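Local coordinates for protein beta-xylosidase (Uncultured organism, PDB 4MLG) that probably hydrolyses beta-1,4-linked xylo-oligosaccharides, releasing xylose from their non-reducing ends, as a family 43 beta-xylosidase, at residues R220-S225 and V269-H274; R200-L205 and Y234-S239; G152-W155 and L159-Y162. One frame throughout, in Å; residues are numbered along the deposited sequence.

Contact 1: R220-S225 and V269-H274. With CA (calcium ion), chain M; SO4 (sulfate ion), chain N.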
ATOM      1  N   ARG A 220      16.308 -20.817  -9.088  1.00 53.74           N
ATOM      2  CA  ARG A 220      15.566 -19.959  -8.164  1.00 54.47           C
ATOM      3  C   ARG A 220      14.476 -19.155  -8.869  1.00 54.04           C
ATOM      4  O   ARG A 220      14.670 -18.683  -9.987  1.00 54.73           O
ATOM      5  CB  ARG A 220      16.539 -19.017  -7.442  1.00 55.95           C
ATOM      6  CG  ARG A 220      15.918 -17.742  -6.900  1.00 57.35           C
ATOM      7  CD  ARG A 220      16.648 -16.517  -7.423  1.00 57.37           C
ATOM      8  NE  ARG A 220      16.598 -16.439  -8.880  1.00 57.12           N
ATOM      9  CZ  ARG A 220      17.173 -15.480  -9.597  1.00 57.10           C
ATOM     10  NH1 ARG A 220      17.848 -14.509  -8.996  1.00 57.75           N
ATOM     11  NH2 ARG A 220      17.075 -15.493 -10.918  1.00 56.74           N
ATOM     12  N   PHE A 221      13.327 -19.009  -8.213  1.00 53.84           N
ATOM     13  CA  PHE A 221      12.225 -18.232  -8.768  1.00 52.22           C
ATOM     14  C   PHE A 221      12.573 -16.750  -8.876  1.00 52.57           C
ATOM     15  O   PHE A 221      13.141 -16.168  -7.951  1.00 52.45           O
ATOM     16  CB  PHE A 221      10.965 -18.404  -7.917  1.00 50.45           C
ATOM     17  CG  PHE A 221       9.809 -17.560  -8.374  1.00 49.26           C
ATOM     18  CD1 PHE A 221       9.007 -17.972  -9.428  1.00 48.83           C
ATOM     19  CD2 PHE A 221       9.522 -16.354  -7.753  1.00 48.52           C
ATOM     20  CE1 PHE A 221       7.942 -17.195  -9.856  1.00 47.59           C
ATOM     21  CE2 PHE A 221       8.459 -15.572  -8.175  1.00 47.66           C
ATOM     22  CZ  PHE A 221       7.667 -15.994  -9.227  1.00 47.48           C
ATOM     23  N   PHE A 222      12.224 -16.148 -10.009  1.00 52.35           N
ATOM     24  CA  PHE A 222      12.417 -14.716 -10.211  1.00 52.27           C
ATOM     25  C   PHE A 222      11.079 -14.036 -10.486  1.00 52.21           C
ATOM     26  O   PHE A 222      10.700 -13.102  -9.784  1.00 53.48           O
ATOM     27  CB  PHE A 222      13.396 -14.453 -11.361  1.00 52.68           C
ATOM     28  CG  PHE A 222      13.829 -13.013 -11.478  1.00 51.84           C
ATOM     29  CD1 PHE A 222      14.950 -12.554 -10.801  1.00 51.37           C
ATOM     30  CD2 PHE A 222      13.118 -12.120 -12.264  1.00 51.58           C
ATOM     31  CE1 PHE A 222      15.350 -11.230 -10.904  1.00 51.61           C
ATOM     32  CE2 PHE A 222      13.511 -10.796 -12.373  1.00 51.43           C
ATOM     33  CZ  PHE A 222      14.628 -10.350 -11.692  1.00 51.62           C
ATOM     34  N   GLU A 223      10.367 -14.513 -11.506  1.00 51.14           N
ATOM     35  CA  GLU A 223       9.078 -13.939 -11.887  1.00 50.69           C
ATOM     36  C   GLU A 223       8.331 -14.847 -12.862  1.00 50.37           C
ATOM     37  O   GLU A 223       8.738 -15.985 -13.097  1.00 51.37           O
ATOM     38  CB  GLU A 223       9.268 -12.561 -12.527  1.00 51.74           C
ATOM     39  CG  GLU A 223       9.996 -12.605 -13.861  1.00 52.62           C
ATOM     40  CD  GLU A 223      10.084 -11.250 -14.529  1.00 52.78           C
ATOM     41  OE1 GLU A 223       9.817 -10.233 -13.856  1.00 53.71           O
ATOM     42  OE2 GLU A 223      10.421 -11.203 -15.732  1.00 52.64           O
ATOM     43  N   ALA A 224       7.237 -14.328 -13.417  1.00 49.66           N
ATOM     44  CA  ALA A 224       6.445 -15.019 -14.440  1.00 50.93           C
ATOM     45  C   ALA A 224       5.856 -16.354 -13.985  1.00 52.06           C
ATOM     46  O   ALA A 224       6.073 -17.381 -14.624  1.00 53.52           O
ATOM     47  CB  ALA A 224       7.259 -15.205 -15.720  1.00 50.89           C
ATOM     48  N   SER A 225       5.102 -16.332 -12.889  1.00 51.80           N
ATOM     49  CA  SER A 225       4.446 -17.538 -12.391  1.00 50.67           C
ATOM     50  C   SER A 225       3.399 -18.051 -13.374  1.00 50.63           C
ATOM     51  O   SER A 225       2.643 -17.273 -13.951  1.00 51.33           O
ATOM     52  CB  SER A 225       3.787 -17.273 -11.034  1.00 49.87           C
ATOM     53  OG  SER A 225       4.752 -17.129 -10.009  1.00 50.46           O
ATOM     54  N   VAL A 269      16.531 -13.791 -27.275  1.00 59.03           N
ATOM     55  CA  VAL A 269      16.986 -12.440 -27.575  1.00 60.56           C
ATOM     56  C   VAL A 269      16.228 -11.443 -26.709  1.00 60.40           C
ATOM     57  O   VAL A 269      15.012 -11.293 -26.834  1.00 61.38           O
ATOM     58  CB  VAL A 269      16.803 -12.086 -29.060  1.00 62.30           C
ATOM     59  CG1 VAL A 269      17.075 -10.607 -29.291  1.00 62.11           C
ATOM     60  CG2 VAL A 269      17.718 -12.939 -29.921  1.00 63.11           C
ATOM     61  N   GLY A 270      16.954 -10.769 -25.824  1.00 58.28           N
ATOM     62  CA  GLY A 270      16.345  -9.877 -24.859  1.00 55.52           C
ATOM     63  C   GLY A 270      16.605 -10.380 -23.453  1.00 54.17           C
ATOM     64  O   GLY A 270      16.779 -11.580 -23.241  1.00 54.67           O
ATOM     65  N   TRP A 271      16.631  -9.464 -22.492  1.00 51.76           N
ATOM     66  CA  TRP A 271      16.946  -9.815 -21.114  1.00 49.96           C
ATOM     67  C   TRP A 271      15.810 -10.597 -20.465  1.00 52.22           C
ATOM     68  O   TRP A 271      16.041 -11.500 -19.663  1.00 52.76           O
ATOM     69  CB  TRP A 271      17.240  -8.553 -20.301  1.00 46.27           C
ATOM     70  CG  TRP A 271      17.937  -8.813 -18.999  1.00 42.64           C
ATOM     71  CD1 TRP A 271      19.277  -8.729 -18.758  1.00 40.72           C
ATOM     72  CD2 TRP A 271      17.329  -9.194 -17.757  1.00 41.69           C
ATOM     73  NE1 TRP A 271      19.542  -9.036 -17.444  1.00 39.94           N
ATOM     74  CE2 TRP A 271      18.363  -9.324 -16.809  1.00 41.02           C
ATOM     75  CE3 TRP A 271      16.011  -9.437 -17.356  1.00 41.61           C
ATOM     76  CZ2 TRP A 271      18.121  -9.687 -15.486  1.00 42.29           C
ATOM     77  CZ3 TRP A 271      15.774  -9.800 -16.042  1.00 42.35           C
ATOM     78  CH2 TRP A 271      16.822  -9.921 -15.123  1.00 42.49           C
ATOM     79  N   THR A 272      14.577 -10.248 -20.815  1.00 52.65           N
ATOM     80  CA  THR A 272      13.415 -10.851 -20.179  1.00 51.50           C
ATOM     81  C   THR A 272      12.875 -12.043 -20.958  1.00 51.80           C
ATOM     82  O   THR A 272      12.955 -12.090 -22.184  1.00 52.67           O
ATOM     83  CB  THR A 272      12.279  -9.830 -20.005  1.00 50.07           C
ATOM     84  OG1 THR A 272      11.767  -9.461 -21.290  1.00 51.65           O
ATOM     85  CG2 THR A 272      12.786  -8.589 -19.290  1.00 48.63           C
ATOM     86  N   THR A 273      12.327 -13.008 -20.228  1.00 51.60           N
ATOM     87  CA  THR A 273      11.611 -14.120 -20.836  1.00 50.61           C
ATOM     88  C   THR A 273      10.329 -14.395 -20.047  1.00 49.36           C
ATOM     89  O   THR A 273      10.351 -14.532 -18.824  1.00 48.91           O
ATOM     90  CB  THR A 273      12.493 -15.388 -20.957  1.00 50.97           C
ATOM     91  OG1 THR A 273      11.735 -16.451 -21.546  1.00 52.89           O
ATOM     92  CG2 THR A 273      13.025 -15.828 -19.596  1.00 49.00           C
ATOM     93  N   HIS A 274       9.205 -14.439 -20.754  1.00 50.61           N
ATOM     94  CA  HIS A 274       7.903 -14.601 -20.116  1.00 52.92           C
ATOM     95  C   HIS A 274       7.055 -15.534 -20.963  1.00 55.13           C
ATOM     96  O   HIS A 274       7.227 -15.592 -22.179  1.00 55.61           O
ATOM     97  CB  HIS A 274       7.213 -13.247 -19.979  1.00 53.49           C
ATOM     98  CG  HIS A 274       6.253 -13.168 -18.834  1.00 54.80           C
ATOM     99  ND1 HIS A 274       6.502 -12.414 -17.708  1.00 55.10           N
ATOM    100  CD2 HIS A 274       5.047 -13.751 -18.640  1.00 55.27           C
ATOM    101  CE1 HIS A 274       5.488 -12.532 -16.870  1.00 54.96           C
ATOM    102  NE2 HIS A 274       4.593 -13.340 -17.410  1.00 55.35           N
TER
HETATM  103 CA    CA M 401       2.125 -14.493 -16.802  1.00 62.49          CA
HETATM  104  S   SO4 N 402       7.609  -8.046 -16.452  1.00109.91           S
HETATM  105  O1  SO4 N 402       7.107  -7.443 -17.682  1.00109.70           O
HETATM  106  O2  SO4 N 402       7.573  -9.501 -16.569  1.00109.63           O
HETATM  107  O3  SO4 N 402       8.983  -7.608 -16.221  1.00109.16           O
HETATM  108  O4  SO4 N 402       6.764  -7.636 -15.335  1.00109.69           O
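Ala224 and His274 meet in a CH-pi contact: the methyl CB sits over one face of the imidazole, 3.5 Å from the ring centroid and only 15° off the ring normal. Of the ring atoms of His274, CE1 lies closest to CB of Ala224, at 3.4 Å. A side chain of one carbon lets the backbone of 220-225 run close beneath the histidine, the CA atoms of Ala224 and His274 being 5.9 Å apart. The second apolar meeting is between larger rings. Trp271 turns the edge of its six-membered ring toward the face of Phe222 in an offset edge-to-face pair, with the planes at 61° and CH2 of Trp271 4.1 Å from CZ of Phe222. Phe222 reaches across because its CG stands anti to the backbone N (chi1 -170°).

Phe222 and Glu223 both lie opposite Ser239 in a classic beta bulge at the start of strand 223-230, within the beta-propeller of this family 43 enzyme. The bulge sets two consecutive residues against one partner, with Phe222 reaching Trp271 and Glu223 reaching the sulfate side, near the calcium.

The polar interactions gather around the histidine. NE2 of His274 coordinates the calcium ion, which lies in the plane of the ring, and Asp85 supplies another ligand. At the other nitrogen, ND1 of His274 makes a weak hydrogen bond to O2 of a sulfate that probably came from the crystallisation liquor. The carboxylate of Glu223 lies beside the same sulfate with no hydrogen bond assigned between them, while its CG lies in plane at the edge of the Phe222 ring. An alanine at Glu223 would probably leave that edge without its CG neighbour and remove the acidic group near ND1 of His274. Asp136 also touches Glu223 and accepts a hydrogen bond from the backbone N of Ala224.

Contact 2: R200-L205 and Y234-S239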
ATOM      1  N   ARG A 200       0.595 -17.409   0.872  1.00 56.35           N
ATOM      2  CA  ARG A 200       1.655 -18.177   1.512  1.00 57.21           C
ATOM      3  C   ARG A 200       2.714 -18.609   0.505  1.00 55.82           C
ATOM      4  O   ARG A 200       2.490 -18.556  -0.705  1.00 54.81           O
ATOM      5  CB  ARG A 200       1.073 -19.394   2.235  1.00 59.92           C
ATOM      6  CG  ARG A 200       0.041 -20.164   1.428  1.00 60.97           C
ATOM      7  CD  ARG A 200      -0.572 -21.292   2.243  1.00 64.30           C
ATOM      8  NE  ARG A 200      -2.031 -21.265   2.202  1.00 67.27           N
ATOM      9  CZ  ARG A 200      -2.814 -22.175   2.770  1.00 71.54           C
ATOM     10  NH1 ARG A 200      -2.280 -23.197   3.426  1.00 74.24           N
ATOM     11  NH2 ARG A 200      -4.132 -22.068   2.682  1.00 72.76           N
ATOM     12  N   ASP A 201       3.868 -19.026   1.014  1.00 55.87           N
ATOM     13  CA  ASP A 201       4.959 -19.484   0.163  1.00 55.15           C
ATOM     14  C   ASP A 201       4.566 -20.709  -0.655  1.00 54.60           C
ATOM     15  O   ASP A 201       4.046 -21.688  -0.114  1.00 55.74           O
ATOM     16  CB  ASP A 201       6.199 -19.813   1.002  1.00 57.21           C
ATOM     17  CG  ASP A 201       6.899 -18.574   1.524  1.00 59.11           C
ATOM     18  OD1 ASP A 201       6.829 -17.523   0.855  1.00 59.60           O
ATOM     19  OD2 ASP A 201       7.528 -18.653   2.601  1.00 60.43           O
ATOM     20  N   LEU A 202       4.806 -20.641  -1.961  1.00 52.32           N
ATOM     21  CA  LEU A 202       4.736 -21.823  -2.806  1.00 50.87           C
ATOM     22  C   LEU A 202       6.143 -22.389  -2.889  1.00 49.92           C
ATOM     23  O   LEU A 202       6.927 -21.995  -3.752  1.00 49.21           O
ATOM     24  CB  LEU A 202       4.233 -21.481  -4.207  1.00 49.02           C
ATOM     25  CG  LEU A 202       4.006 -22.702  -5.102  1.00 48.44           C
ATOM     26  CD1 LEU A 202       2.732 -23.436  -4.698  1.00 48.42           C
ATOM     27  CD2 LEU A 202       3.972 -22.318  -6.572  1.00 46.91           C
ATOM     28  N   MET A 203       6.461 -23.301  -1.977  1.00 49.48           N
ATOM     29  CA  MET A 203       7.817 -23.820  -1.855  1.00 48.81           C
ATOM     30  C   MET A 203       8.286 -24.540  -3.116  1.00 50.39           C
ATOM     31  O   MET A 203       7.647 -25.484  -3.580  1.00 51.55           O
ATOM     32  CB  MET A 203       7.924 -24.754  -0.649  1.00 46.65           C
ATOM     33  CG  MET A 203       7.443 -24.132   0.652  1.00 45.08           C
ATOM     34  SD  MET A 203       7.489 -25.283   2.039  1.00 76.06           S
ATOM     35  CE  MET A 203       9.252 -25.470   2.273  1.00 65.17           C
ATOM     36  N   ILE A 204       9.399 -24.074  -3.675  1.00 50.60           N
ATOM     37  CA  ILE A 204      10.048 -24.772  -4.775  1.00 51.37           C
ATOM     38  C   ILE A 204      11.301 -25.461  -4.240  1.00 53.49           C
ATOM     39  O   ILE A 204      12.163 -24.816  -3.639  1.00 52.54           O
ATOM     40  CB  ILE A 204      10.404 -23.819  -5.931  1.00 48.85           C
ATOM     41  CG1 ILE A 204       9.184 -22.982  -6.319  1.00 47.51           C
ATOM     42  CG2 ILE A 204      10.905 -24.604  -7.132  1.00 49.68           C
ATOM     43  CD1 ILE A 204       9.424 -22.055  -7.484  1.00 47.20           C
ATOM     44  N   LEU A 205      11.394 -26.771  -4.450  1.00 56.57           N
ATOM     45  CA  LEU A 205      12.428 -27.573  -3.802  1.00 58.61           C
ATOM     46  C   LEU A 205      13.459 -28.172  -4.756  1.00 62.06           C
ATOM     47  O   LEU A 205      13.325 -28.088  -5.976  1.00 60.41           O
ATOM     48  CB  LEU A 205      11.784 -28.702  -2.994  1.00 57.56           C
ATOM     49  CG  LEU A 205      10.711 -28.313  -1.980  1.00 56.20           C
ATOM     50  CD1 LEU A 205      10.212 -29.543  -1.239  1.00 57.90           C
ATOM     51  CD2 LEU A 205      11.245 -27.277  -1.008  1.00 55.18           C
ATOM     52  N   TYR A 234       0.614 -31.548 -11.690  1.00 63.89           N
ATOM     53  CA  TYR A 234       0.706 -30.092 -11.729  1.00 63.80           C
ATOM     54  C   TYR A 234       2.050 -29.635 -12.288  1.00 63.60           C
ATOM     55  O   TYR A 234       3.081 -30.263 -12.044  1.00 63.97           O
ATOM     56  CB  TYR A 234       0.497 -29.496 -10.334  1.00 63.48           C
ATOM     57  CG  TYR A 234      -0.937 -29.512  -9.854  1.00 65.36           C
ATOM     58  CD1 TYR A 234      -1.748 -28.395 -10.000  1.00 65.30           C
ATOM     59  CD2 TYR A 234      -1.478 -30.640  -9.251  1.00 67.62           C
ATOM     60  CE1 TYR A 234      -3.059 -28.401  -9.560  1.00 66.77           C
ATOM     61  CE2 TYR A 234      -2.788 -30.656  -8.809  1.00 68.35           C
ATOM     62  CZ  TYR A 234      -3.574 -29.534  -8.965  1.00 67.76           C
ATOM     63  OH  TYR A 234      -4.878 -29.543  -8.528  1.00 68.19           O
ATOM     64  N   TYR A 235       2.033 -28.539 -13.038  1.00 62.52           N
ATOM     65  CA  TYR A 235       3.256 -27.985 -13.600  1.00 62.36           C
ATOM     66  C   TYR A 235       3.367 -26.494 -13.303  1.00 60.42           C
ATOM     67  O   TYR A 235       2.674 -25.681 -13.911  1.00 61.11           O
ATOM     68  CB  TYR A 235       3.310 -28.213 -15.113  1.00 64.63           C
ATOM     69  CG  TYR A 235       3.509 -29.655 -15.528  1.00 68.60           C
ATOM     70  CD1 TYR A 235       4.781 -30.164 -15.754  1.00 69.91           C
ATOM     71  CD2 TYR A 235       2.423 -30.504 -15.704  1.00 70.62           C
ATOM     72  CE1 TYR A 235       4.968 -31.480 -16.138  1.00 72.13           C
ATOM     73  CE2 TYR A 235       2.600 -31.822 -16.086  1.00 72.76           C
ATOM     74  CZ  TYR A 235       3.873 -32.303 -16.301  1.00 73.86           C
ATOM     75  OH  TYR A 235       4.051 -33.614 -16.682  1.00 76.84           O
ATOM     76  N   PHE A 236       4.240 -26.141 -12.366  1.00 58.28           N
ATOM     77  CA  PHE A 236       4.492 -24.740 -12.063  1.00 55.64           C
ATOM     78  C   PHE A 236       5.738 -24.257 -12.792  1.00 54.81           C
ATOM     79  O   PHE A 236       6.861 -24.605 -12.422  1.00 55.77           O
ATOM     80  CB  PHE A 236       4.645 -24.525 -10.556  1.00 55.13           C
ATOM     81  CG  PHE A 236       4.929 -23.100 -10.175  1.00 53.73           C
ATOM     82  CD1 PHE A 236       3.907 -22.164 -10.131  1.00 53.14           C
ATOM     83  CD2 PHE A 236       6.218 -22.694  -9.866  1.00 53.34           C
ATOM     84  CE1 PHE A 236       4.163 -20.848  -9.783  1.00 52.33           C
ATOM     85  CE2 PHE A 236       6.484 -21.380  -9.517  1.00 52.84           C
ATOM     86  CZ  PHE A 236       5.453 -20.455  -9.474  1.00 52.62           C
ATOM     87  N   SER A 237       5.534 -23.461 -13.834  1.00 53.47           N
ATOM     88  CA  SER A 237       6.641 -22.908 -14.599  1.00 53.31           C
ATOM     89  C   SER A 237       6.851 -21.437 -14.253  1.00 55.43           C
ATOM     90  O   SER A 237       5.947 -20.776 -13.736  1.00 56.49           O
ATOM     91  CB  SER A 237       6.402 -23.086 -16.098  1.00 51.78           C
ATOM     92  OG  SER A 237       5.172 -22.505 -16.493  1.00 50.23           O
ATOM     93  N   TYR A 238       8.048 -20.930 -14.540  1.00 54.70           N
ATOM     94  CA  TYR A 238       8.426 -19.584 -14.126  1.00 53.47           C
ATOM     95  C   TYR A 238       9.687 -19.100 -14.833  1.00 55.03           C
ATOM     96  O   TYR A 238      10.360 -19.870 -15.518  1.00 56.52           O
ATOM     97  CB  TYR A 238       8.638 -19.539 -12.610  1.00 51.98           C
ATOM     98  CG  TYR A 238       9.671 -20.526 -12.105  1.00 50.88           C
ATOM     99  CD1 TYR A 238      10.982 -20.132 -11.875  1.00 50.43           C
ATOM    100  CD2 TYR A 238       9.331 -21.850 -11.856  1.00 51.05           C
ATOM    101  CE1 TYR A 238      11.926 -21.030 -11.414  1.00 51.54           C
ATOM    102  CE2 TYR A 238      10.268 -22.754 -11.396  1.00 51.29           C
ATOM    103  CZ  TYR A 238      11.564 -22.338 -11.176  1.00 52.14           C
ATOM    104  OH  TYR A 238      12.499 -23.235 -10.718  1.00 53.41           O
ATOM    105  N   SER A 239      10.000 -17.819 -14.655  1.00 53.42           N
ATOM    106  CA  SER A 239      11.211 -17.226 -15.215  1.00 51.53           C
ATOM    107  C   SER A 239      12.290 -17.090 -14.145  1.00 50.19           C
ATOM    108  O   SER A 239      11.988 -16.853 -12.976  1.00 50.05           O
ATOM    109  CB  SER A 239      10.907 -15.854 -15.820  1.00 51.02           C
ATOM    110  OG  SER A 239      12.097 -15.160 -16.150  1.00 50.17           O
TER
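Leu202 and Phe236 make the tight half of this contact. The methyl CD2 of Leu202 stands over the centre of the phenyl face, 3.5 Å from the ring centroid and 12° off the normal, a CH-pi contact in which one carbon is shared almost evenly by the six ring atoms. The two side chains come from opposite directions: CG of Phe236 is anti to its backbone N (chi1 179°), which projects the ring toward the leucine. Ile204 adds its CD1, 3.6 Å from CE2 of Phe236, approaching obliquely while the two side chains cross at about a right angle.

Beyond that ring the fit is looser. The same CD1 of Ile204 also lies above a face of Tyr238, displaced toward the rim and 4.1 Å from CE2, as the two side chains slide past each other in opposite directions. The tyrosine hydroxyl finds its polar partner elsewhere, in the carbonyl of Arg219. On segment 200-205 the residues that alternate with Leu202 and Ile204 belong to the solvent side: Met203 and Leu205 are partly exposed, and Asp201 makes a salt bridge to Lys184. Arg200, exposed, pairs with Glu197.

All four touching residues are buried, and they pack through side chains alone, the nearest CA atoms, those of Ile204 and Phe236, being 9.2 Å apart. The two strands are separated in the sheet order by 258-265 and 246-251, and the contact probably packs one propeller blade against the next. Strand 200-205 borders strand 184-188 on one side and meets strand 258-265 on the other, through backbone bonds of Met203 and Leu205 to Phe258, whereas strand 233-239 lies between strands 223-230 and 246-251; no helix intervenes in this all-beta chain.

Contact 3: G152-W155 and L159-Y162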
ATOM      1  N   GLY A 152       4.203 -12.804  -7.593  1.00 49.76           N
ATOM      2  CA  GLY A 152       5.542 -12.578  -7.083  1.00 49.76           C
ATOM      3  C   GLY A 152       6.508 -12.189  -8.187  1.00 52.46           C
ATOM      4  O   GLY A 152       6.319 -12.553  -9.349  1.00 52.55           O
ATOM      5  N   GLY A 153       7.546 -11.444  -7.820  1.00 53.34           N
ATOM      6  CA  GLY A 153       8.562 -11.022  -8.767  1.00 53.78           C
ATOM      7  C   GLY A 153       9.701 -10.286  -8.088  1.00 53.98           C
ATOM      8  O   GLY A 153       9.476  -9.314  -7.371  1.00 53.96           O
ATOM      9  N   LEU A 154      10.928 -10.745  -8.315  1.00 54.84           N
ATOM     10  CA  LEU A 154      12.100 -10.148  -7.677  1.00 54.56           C
ATOM     11  C   LEU A 154      12.433  -8.752  -8.194  1.00 52.66           C
ATOM     12  O   LEU A 154      11.971  -8.342  -9.259  1.00 51.75           O
ATOM     13  CB  LEU A 154      13.325 -11.054  -7.838  1.00 56.42           C
ATOM     14  CG  LEU A 154      13.336 -12.344  -7.020  1.00 58.59           C
ATOM     15  CD1 LEU A 154      14.671 -13.060  -7.166  1.00 58.86           C
ATOM     16  CD2 LEU A 154      13.031 -12.051  -5.558  1.00 58.41           C
ATOM     17  N   TRP A 155      13.234  -8.033  -7.411  1.00 51.87           N
ATOM     18  CA  TRP A 155      13.794  -6.739  -7.802  1.00 50.38           C
ATOM     19  C   TRP A 155      12.730  -5.673  -8.069  1.00 50.24           C
ATOM     20  O   TRP A 155      12.199  -5.071  -7.136  1.00 50.78           O
ATOM     21  CB  TRP A 155      14.730  -6.897  -9.007  1.00 48.26           C
ATOM     22  CG  TRP A 155      15.893  -7.821  -8.750  1.00 47.59           C
ATOM     23  CD1 TRP A 155      16.188  -8.468  -7.583  1.00 47.31           C
ATOM     24  CD2 TRP A 155      16.913  -8.196  -9.684  1.00 48.28           C
ATOM     25  NE1 TRP A 155      17.326  -9.222  -7.735  1.00 47.60           N
ATOM     26  CE2 TRP A 155      17.792  -9.072  -9.015  1.00 48.62           C
ATOM     27  CE3 TRP A 155      17.170  -7.876 -11.021  1.00 48.29           C
ATOM     28  CZ2 TRP A 155      18.908  -9.632  -9.637  1.00 49.01           C
ATOM     29  CZ3 TRP A 155      18.278  -8.433 -11.637  1.00 48.28           C
ATOM     30  CH2 TRP A 155      19.133  -9.301 -10.944  1.00 48.56           C
ATOM     31  N   LEU A 159       9.004  -7.908  -4.494  1.00 52.85           N
ATOM     32  CA  LEU A 159       8.702  -9.086  -3.684  1.00 51.98           C
ATOM     33  C   LEU A 159       9.606  -9.169  -2.458  1.00 52.18           C
ATOM     34  O   LEU A 159       9.217  -9.714  -1.426  1.00 53.18           O
ATOM     35  CB  LEU A 159       8.828 -10.362  -4.521  1.00 52.53           C
ATOM     36  CG  LEU A 159       8.458 -11.697  -3.869  1.00 51.93           C
ATOM     37  CD1 LEU A 159       6.984 -11.731  -3.497  1.00 52.36           C
ATOM     38  CD2 LEU A 159       8.805 -12.855  -4.793  1.00 51.84           C
ATOM     39  N   GLN A 160      10.811  -8.619  -2.572  1.00 51.71           N
ATOM     40  CA  GLN A 160      11.775  -8.659  -1.475  1.00 51.11           C
ATOM     41  C   GLN A 160      11.447  -7.657  -0.372  1.00 50.90           C
ATOM     42  O   GLN A 160      12.016  -7.717   0.718  1.00 51.15           O
ATOM     43  CB  GLN A 160      13.205  -8.444  -1.985  1.00 50.09           C
ATOM     44  CG  GLN A 160      13.456  -7.097  -2.648  1.00 49.87           C
ATOM     45  CD  GLN A 160      12.938  -7.035  -4.070  1.00 50.61           C
ATOM     46  OE1 GLN A 160      12.496  -8.041  -4.626  1.00 52.17           O
ATOM     47  NE2 GLN A 160      12.988  -5.851  -4.668  1.00 49.03           N
ATOM     48  N   ARG A 161      10.528  -6.738  -0.654  1.00 51.21           N
ATOM     49  CA  ARG A 161      10.110  -5.759   0.341  1.00 52.31           C
ATOM     50  C   ARG A 161       9.204  -6.387   1.397  1.00 53.39           C
ATOM     51  O   ARG A 161       8.933  -5.780   2.434  1.00 53.70           O
ATOM     52  CB  ARG A 161       9.379  -4.591  -0.325  1.00 52.92           C
ATOM     53  CG  ARG A 161      10.237  -3.750  -1.258  1.00 54.57           C
ATOM     54  CD  ARG A 161       9.418  -2.616  -1.859  1.00 55.46           C
ATOM     55  NE  ARG A 161      10.221  -1.719  -2.684  1.00 57.20           N
ATOM     56  CZ  ARG A 161       9.735  -0.649  -3.306  1.00 58.48           C
ATOM     57  NH1 ARG A 161       8.449  -0.345  -3.196  1.00 58.41           N
ATOM     58  NH2 ARG A 161      10.533   0.117  -4.037  1.00 58.73           N
ATOM     59  N   TYR A 162       8.744  -7.606   1.136  1.00 53.26           N
ATOM     60  CA  TYR A 162       7.763  -8.252   2.001  1.00 52.23           C
ATOM     61  C   TYR A 162       8.265  -9.562   2.603  1.00 53.06           C
ATOM     62  O   TYR A 162       8.942 -10.349   1.941  1.00 54.00           O
ATOM     63  CB  TYR A 162       6.461  -8.507   1.232  1.00 50.47           C
ATOM     64  CG  TYR A 162       5.870  -7.273   0.585  1.00 50.30           C
ATOM     65  CD1 TYR A 162       4.909  -6.512   1.240  1.00 49.85           C
ATOM     66  CD2 TYR A 162       6.270  -6.872  -0.682  1.00 49.68           C
ATOM     67  CE1 TYR A 162       4.368  -5.385   0.651  1.00 49.19           C
ATOM     68  CE2 TYR A 162       5.734  -5.747  -1.279  1.00 49.09           C
ATOM     69  CZ  TYR A 162       4.785  -5.007  -0.609  1.00 48.94           C
ATOM     70  OH  TYR A 162       4.250  -3.888  -1.204  1.00 48.30           O
TER
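The backbone turns back on itself where Leu159 N, opening the 3-10 segment 159-161, donates to Gly153 O at 3.2 Å. Gln160 then makes a two-bond grip on a single residue, Trp155. Its NE2 gives a nearly straight bond of 2.7 Å to Trp155 O, meeting a lone pair in the carbonyl plane and lying in the plane of its own amide. OE1 of Gln160 receives Trp155 N at 2.9 Å in a bent, weak bond. Together the two bonds fix the flip of the amide, and the fold of the glutamine chain at chi2 (-79°) swings the carboxamide back alongside the backbone. NE2 has a further partner in Glu169 of the second subunit, the same residue to which the neighbouring Arg161 makes a salt bridge.

Leu159 lies against the two glycines, with CD2 3.6 Å from Gly153 N and both methyls near Gly152 CA. Gly152 has a positive phi at which a side chain would collide with the preceding carbonyl. Leu154 closes the apolar side more loosely, its CD2 4.4 Å from CD2 of Leu159.

This is a compact chain reversal in the loop linking strand 147-151 of the propeller to the short strand 162-163, in which a side-chain amide meets both the N-H and the C=O of one loop residue.

In the fold
The three centres form a near-equilateral triangle, contact 1 being about 14 Å from each of the others, which are about 15 Å apart; contact 1 touches both. Ser239 of contact 2 supplies the strand partner for its bulge: Glu223 O lies 2.7 Å from Ser239 N. On the contact 3 side, Phe222 O is 2.8 Å from Leu154 N, and the Phe222 ring meets Trp155 edge-to-face. Contacts 2 and 3 do not touch, their nearest atoms being about 7 Å apart. Trp155 and Trp271 each approach a bound sulfate, consistent with the sugar pocket expected near the propeller axis. The calcium ion belongs to contact 1; the side chain of Tyr238 of contact 2 comes within about 9 Å of it.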